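Local coordinates for SnoaL-like domain-containing protein (PDB 3G16), which is of unknown function but adopts the cystatin-like fold of the SnoaL-like, NTF2-type proteins, in which a curved sheet and helices often enclose a ligand pocket, at residues Arg17-Tyr20 with Asp21-Glu25; Ala55-Ile58 with Ala59-Arg63; Gly138-Tyr142 with Ala143-Tyr147. All coordinates share one frame; numbering follows the deposited sequence.

Contact 1 of 3, residues Arg17-Tyr20 with Asp21-Glu25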
# COMPACT_ATOMS: atom_id res chain seq x y z
N ARG A 17 0.20 4.85 -15.96
CA ARG A 17 1.28 4.29 -16.73
C ARG A 17 2.15 5.41 -17.38
O ARG A 17 3.38 5.26 -17.55
CB ARG A 17 0.75 3.33 -17.79
CG ARG A 17 0.11 2.07 -17.18
CD ARG A 17 -0.10 0.97 -18.25
NE ARG A 17 -0.75 -0.20 -17.67
CZ ARG A 17 -0.15 -1.17 -16.97
NH1 ARG A 17 1.17 -1.18 -16.71
NH2 ARG A 17 -0.91 -2.17 -16.52
N THR A 18 1.50 6.51 -17.79
CA THR A 18 2.24 7.63 -18.33
C THR A 18 3.21 8.18 -17.25
O THR A 18 4.34 8.55 -17.50
CB THR A 18 1.32 8.76 -18.80
OG1 THR A 18 0.48 8.24 -19.84
CG2 THR A 18 2.14 9.95 -19.34
N TYR A 19 2.73 8.25 -16.01
CA TYR A 19 3.50 8.73 -14.89
C TYR A 19 4.76 7.87 -14.70
O TYR A 19 5.86 8.38 -14.61
CB TYR A 19 2.63 8.78 -13.61
CG TYR A 19 3.39 8.91 -12.32
CD1 TYR A 19 4.30 9.95 -12.09
CD2 TYR A 19 3.12 8.06 -11.29
CE1 TYR A 19 4.98 10.05 -10.89
CE2 TYR A 19 3.79 8.16 -10.08
CZ TYR A 19 4.73 9.15 -9.89
OH TYR A 19 5.35 9.24 -8.64
N TYR A 20 4.55 6.56 -14.59
CA TYR A 20 5.68 5.63 -14.42
C TYR A 20 6.64 5.68 -15.60
O TYR A 20 7.83 5.62 -15.43
CB TYR A 20 5.19 4.20 -14.10
CG TYR A 20 4.92 3.96 -12.62
CD1 TYR A 20 3.88 4.56 -12.00
CD2 TYR A 20 5.74 3.13 -11.89
CE1 TYR A 20 3.64 4.39 -10.61
CE2 TYR A 20 5.51 2.87 -10.53
CZ TYR A 20 4.46 3.55 -9.90
OH TYR A 20 4.26 3.31 -8.53
N ASP A 21 6.11 5.81 -16.81
CA ASP A 21 6.97 5.98 -18.00
C ASP A 21 7.84 7.21 -17.80
O ASP A 21 9.02 7.22 -18.03
CB ASP A 21 6.15 6.14 -19.26
CG ASP A 21 5.53 4.84 -19.76
OD1 ASP A 21 5.72 3.79 -19.17
OD2 ASP A 21 4.77 4.95 -20.79
N GLY A 22 7.20 8.30 -17.42
CA GLY A 22 7.90 9.55 -17.20
C GLY A 22 8.97 9.44 -16.13
O GLY A 22 10.04 10.03 -16.24
N CYS A 23 8.65 8.71 -15.06
CA CYS A 23 9.65 8.45 -14.03
C CYS A 23 10.87 7.76 -14.63
O CYS A 23 11.99 8.22 -14.48
CB CYS A 23 9.08 7.54 -12.93
SG CYS A 23 7.82 8.34 -11.87
N ASN A 24 10.65 6.64 -15.34
CA ASN A 24 11.80 5.92 -15.90
C ASN A 24 12.57 6.71 -16.93
O ASN A 24 13.78 6.57 -17.06
CB ASN A 24 11.39 4.54 -16.43
CG ASN A 24 11.02 3.61 -15.31
OD1 ASN A 24 11.52 3.80 -14.19
ND2 ASN A 24 10.18 2.62 -15.56
N GLU A 25 11.86 7.58 -17.64
CA GLU A 25 12.44 8.41 -18.70
C GLU A 25 13.05 9.70 -18.15
O GLU A 25 13.61 10.50 -18.94
CB GLU A 25 11.37 8.74 -19.76
CG GLU A 25 10.94 7.54 -20.59
CD GLU A 25 9.67 7.72 -21.42
OE1 GLU A 25 8.92 8.67 -21.16
OE2 GLU A 25 9.42 6.83 -22.26
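C23 lays its sulfur over one face of the Y19 ring, a sulfur-aromatic contact one turn along helix 9-24, the N-terminal helix of this cystatin-like domain. SG stands 3.9 Å from the centroid of the Y19 ring and 29° off its normal, shifted toward CE1 of Y19, which it approaches to 3.5 Å. Both torsions contribute: CG of Y19 is anti to the backbone N (chi1 165°), which sends the ring out from the helix, and SG of C23, anti to its own carbonyl carbon and directed back toward the N-terminal side, comes over its face. The ring is fixed further by its hydroxyl, hydrogen-bonded to the indole NE1 of W62, and by an edge-to-face contact with F35. Four consecutive i to i+4 backbone bonds carry the turn, among them C23 N to Y19 O at 2.8 Å. Y20 projects toward the sheet, where it packs on W73, I75, I89 and W91 and its OH is hydrogen-bonded to E106; an unidentified ligand is bound about 3 Å from this side chain, consistent with a place in the wall of a ligand pocket. At the edge of the turn, D21 bends back over the preceding turn, and its CG comes within 3.1 Å of R17 O.

Contact 2 of 3, residues Ala55-Ile58 with Ala59-Arg63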
# COMPACT_ATOMS: atom_id res chain seq x y z
N ALA A 55 3.45 18.97 -8.13
CA ALA A 55 3.84 18.13 -9.24
C ALA A 55 5.28 18.37 -9.69
O ALA A 55 5.99 17.43 -10.06
CB ALA A 55 2.87 18.40 -10.41
N ALA A 56 5.68 19.65 -9.76
CA ALA A 56 7.02 19.97 -10.27
C ALA A 56 8.10 19.38 -9.37
O ALA A 56 9.18 19.02 -9.82
CB ALA A 56 7.20 21.51 -10.40
N GLN A 57 7.82 19.35 -8.08
CA GLN A 57 8.76 18.82 -7.10
C GLN A 57 8.85 17.30 -7.17
O GLN A 57 9.94 16.72 -7.08
CB GLN A 57 8.38 19.27 -5.70
CG GLN A 57 8.73 20.74 -5.42
CD GLN A 57 8.12 21.72 -6.42
OE1 GLN A 57 6.88 21.99 -6.39
NE2 GLN A 57 8.96 22.25 -7.32
N ILE A 58 7.71 16.63 -7.31
CA ILE A 58 7.71 15.19 -7.49
C ILE A 58 8.57 14.88 -8.70
O ILE A 58 9.46 14.03 -8.64
CB ILE A 58 6.25 14.70 -7.68
CG1 ILE A 58 5.40 14.91 -6.42
CG2 ILE A 58 6.24 13.23 -8.10
CD1 ILE A 58 3.87 14.72 -6.64
N ALA A 59 8.33 15.57 -9.82
CA ALA A 59 9.02 15.28 -11.06
C ALA A 59 10.52 15.53 -10.95
O ALA A 59 11.34 14.73 -11.41
CB ALA A 59 8.38 16.12 -12.22
N HIS A 60 10.89 16.66 -10.33
CA HIS A 60 12.30 17.00 -10.21
C HIS A 60 13.04 15.96 -9.38
O HIS A 60 14.17 15.55 -9.71
CB HIS A 60 12.45 18.39 -9.58
CG HIS A 60 13.87 18.87 -9.54
ND1 HIS A 60 14.62 18.92 -10.70
CD2 HIS A 60 14.64 19.39 -8.56
CE1 HIS A 60 15.81 19.43 -10.42
NE2 HIS A 60 15.86 19.69 -9.13
N ARG A 61 12.41 15.52 -8.28
CA ARG A 61 13.07 14.60 -7.38
C ARG A 61 13.22 13.22 -8.00
O ARG A 61 14.26 12.59 -7.86
CB ARG A 61 12.38 14.64 -6.01
CG ARG A 61 12.62 16.03 -5.32
CD ARG A 61 11.76 16.33 -4.16
NE ARG A 61 11.78 17.76 -3.89
CZ ARG A 61 11.09 18.34 -2.90
NH1 ARG A 61 10.48 17.62 -1.97
NH2 ARG A 61 11.09 19.66 -2.78
N TRP A 62 12.23 12.77 -8.76
CA TRP A 62 12.40 11.49 -9.45
C TRP A 62 13.43 11.63 -10.57
O TRP A 62 14.19 10.70 -10.79
CB TRP A 62 11.11 10.92 -9.97
CG TRP A 62 10.09 10.53 -8.97
CD1 TRP A 62 8.75 10.63 -9.13
CD2 TRP A 62 10.29 9.98 -7.65
NE1 TRP A 62 8.09 10.16 -8.02
CE2 TRP A 62 9.01 9.75 -7.11
CE3 TRP A 62 11.41 9.62 -6.87
CZ2 TRP A 62 8.82 9.21 -5.84
CZ3 TRP A 62 11.19 9.05 -5.59
CH2 TRP A 62 9.90 8.89 -5.10
N ARG A 63 13.50 12.76 -11.28
CA ARG A 63 14.53 12.92 -12.28
C ARG A 63 15.91 12.80 -11.62
O ARG A 63 16.80 12.12 -12.15
CB ARG A 63 14.40 14.27 -12.94
CG ARG A 63 15.54 14.52 -13.93
CD ARG A 63 15.60 15.90 -14.28
NE ARG A 63 16.77 16.24 -15.05
CZ ARG A 63 17.22 17.47 -15.10
NH1 ARG A 63 16.58 18.43 -14.39
NH2 ARG A 63 18.28 17.75 -15.84
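I58 and W62, one turn apart on helix 55-69 of the SnoaL-like domain, lie side by side and point the same way. The methyl CG2 of I58 meets the five-membered part of the indole, 3.8 Å from W62 CD1. With CG1 of I58 beside the backbone N (chi1 -66°), the CG2 methyl is left anti to that N and points toward the indole. The carbonyl O of I58 comes over one face of the same indole, 3.5 Å from W62 CD1, and also accepts the backbone N-H of W62 in a 3.0 Å bond. Q57 and R61 form a second i to i+4 pair. The arginine runs extended from CG to NE, past the carbonyl of Q57, and its guanidinium receives Q57 CB over one face, 3.9 Å above the plane and offset toward the rim. Farther out, F52 and W73 both pack edge-to-face with W62, and Y19 is the polar partner of NE1. These partners hold the indole in place beside an unidentified bound ligand, about 3 Å from its side chain. Elsewhere on the helix, A59 packs against helix 28-32, and H60, directed outward, is hydrogen-bonded through ND1 to OE2 of E28.

Contact 3 of 3, residues Gly138-Tyr142 with Ala143-Tyr147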
# COMPACT_ATOMS: atom_id res chain seq x y z
N GLY A 138 5.10 10.83 6.66
CA GLY A 138 5.64 12.14 6.98
C GLY A 138 4.80 13.27 6.40
O GLY A 138 4.39 13.24 5.24
N ASP A 139 4.55 14.27 7.22
CA ASP A 139 3.82 15.47 6.82
C ASP A 139 2.33 15.31 6.53
O ASP A 139 1.67 16.27 6.10
CB ASP A 139 4.50 16.21 5.65
CG ASP A 139 5.88 16.73 6.00
OD1 ASP A 139 6.00 17.60 6.87
OD2 ASP A 139 6.85 16.27 5.36
N PHE A 140 1.81 14.11 6.71
CA PHE A 140 0.39 13.85 6.39
C PHE A 140 -0.49 14.31 7.56
O PHE A 140 -0.21 13.95 8.72
CB PHE A 140 0.19 12.39 6.06
CG PHE A 140 -1.17 12.08 5.57
CD1 PHE A 140 -1.47 12.26 4.24
CD2 PHE A 140 -2.16 11.65 6.42
CE1 PHE A 140 -2.72 12.03 3.77
CE2 PHE A 140 -3.42 11.40 5.94
CZ PHE A 140 -3.71 11.62 4.59
N ASP A 141 -1.51 15.11 7.26
CA ASP A 141 -2.36 15.66 8.30
C ASP A 141 -3.43 14.65 8.70
O ASP A 141 -4.60 14.77 8.36
CB ASP A 141 -2.99 16.95 7.76
CG ASP A 141 -3.90 17.62 8.76
OD1 ASP A 141 -3.81 17.31 9.96
OD2 ASP A 141 -4.77 18.40 8.24
N TYR A 142 -3.01 13.64 9.44
CA TYR A 142 -3.97 12.61 9.85
C TYR A 142 -5.20 13.17 10.57
O TYR A 142 -6.30 12.77 10.28
CB TYR A 142 -3.27 11.56 10.74
CG TYR A 142 -2.36 10.64 9.96
CD1 TYR A 142 -2.91 9.61 9.21
CD2 TYR A 142 -0.98 10.82 9.90
CE1 TYR A 142 -2.12 8.77 8.44
CE2 TYR A 142 -0.19 9.96 9.13
CZ TYR A 142 -0.77 8.95 8.40
OH TYR A 142 0.02 8.11 7.65
N ALA A 143 -4.95 14.05 11.54
CA ALA A 143 -6.05 14.61 12.30
C ALA A 143 -7.05 15.37 11.41
O ALA A 143 -8.25 15.11 11.43
CB ALA A 143 -5.50 15.51 13.41
N GLY A 144 -6.52 16.24 10.57
CA GLY A 144 -7.37 17.07 9.73
C GLY A 144 -8.07 16.28 8.63
O GLY A 144 -9.13 16.66 8.15
N ARG A 145 -7.49 15.15 8.25
CA ARG A 145 -8.07 14.32 7.22
C ARG A 145 -9.06 13.29 7.74
O ARG A 145 -9.57 12.46 6.98
CB ARG A 145 -6.93 13.63 6.43
CG ARG A 145 -6.20 14.61 5.55
CD ARG A 145 -6.96 14.91 4.27
NE ARG A 145 -6.94 13.75 3.39
CZ ARG A 145 -5.99 13.49 2.48
NH1 ARG A 145 -4.98 14.31 2.30
NH2 ARG A 145 -6.05 12.37 1.76
N GLY A 146 -9.29 13.30 9.06
CA GLY A 146 -10.30 12.41 9.60
C GLY A 146 -9.84 11.01 9.93
O GLY A 146 -10.66 10.14 10.21
N TYR A 147 -8.53 10.78 9.89
CA TYR A 147 -7.97 9.51 10.27
C TYR A 147 -7.89 9.44 11.80
O TYR A 147 -7.71 10.45 12.48
CB TYR A 147 -6.54 9.36 9.74
CG TYR A 147 -6.36 9.07 8.25
CD1 TYR A 147 -6.87 9.88 7.27
CD2 TYR A 147 -5.61 7.97 7.85
CE1 TYR A 147 -6.71 9.59 5.95
CE2 TYR A 147 -5.41 7.68 6.53
CZ TYR A 147 -5.95 8.49 5.56
OH TYR A 147 -5.79 8.24 4.21
O HOH W 1 -2.33 15.42 12.19
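An aromatic cluster of F140, Y142 and Y147 is gathered by a tight turn in the C-terminal tail. F140 turns its edge to the face of Y147, with planes 71° apart and CE2 of F140 3.8 Å from CE1 of Y147. Y142 approaches the Y147 ring in an offset edge-to-face pair, bringing CD1 of Y142 to 3.4 Å from CD2 of Y147. F140 also sets CD2 over the centre of the Y142 ring, so that each of the three rings touches the other two. The backbone beneath is a type I beta turn from A143 to G146, preceded by an inverse gamma turn centred on D141. Y142 O accepts Y147 N at 3.0 Å, while D141 O accepts R145 N. The carboxylate of D141 adds a side-chain bond: OD1 receives G144 N at 3.0 Å, from 53° out of the carboxylate plane, and a water links OD1 to A143 N. R145, bent at chi2 and chi3, folds back so that F140 CZ lies over the face of its guanidinium, 3.6 Å above the centre, the two planes 63° apart; its NH2 forms a salt bridge with E119 on strand 116-124. The second subunit meets the cluster too, as its E90 is hydrogen-bonded to Y147 OH and its R103 makes a cation-pi contact with the Y142 ring.

From the N terminus, contact 1 closes a turn near the end of helix 9-24, contact 2 opens helix 55-69, and contact 3 folds the tail after strand 134-135. Each is local and closes before the next begins, so none nests or crosses. Contacts 1 and 2 nevertheless meet in space: C23 SG packs against W62 CD1 at 3.7 Å, tying the two helices together near the bound ligand. Contact 3 stands apart, with its nearest atoms about 14 Å from contact 1 and about 8 Å from contact 2. It lies across the chain's centre from contact 1, joining the tail to strand 116-124 and the second subunit.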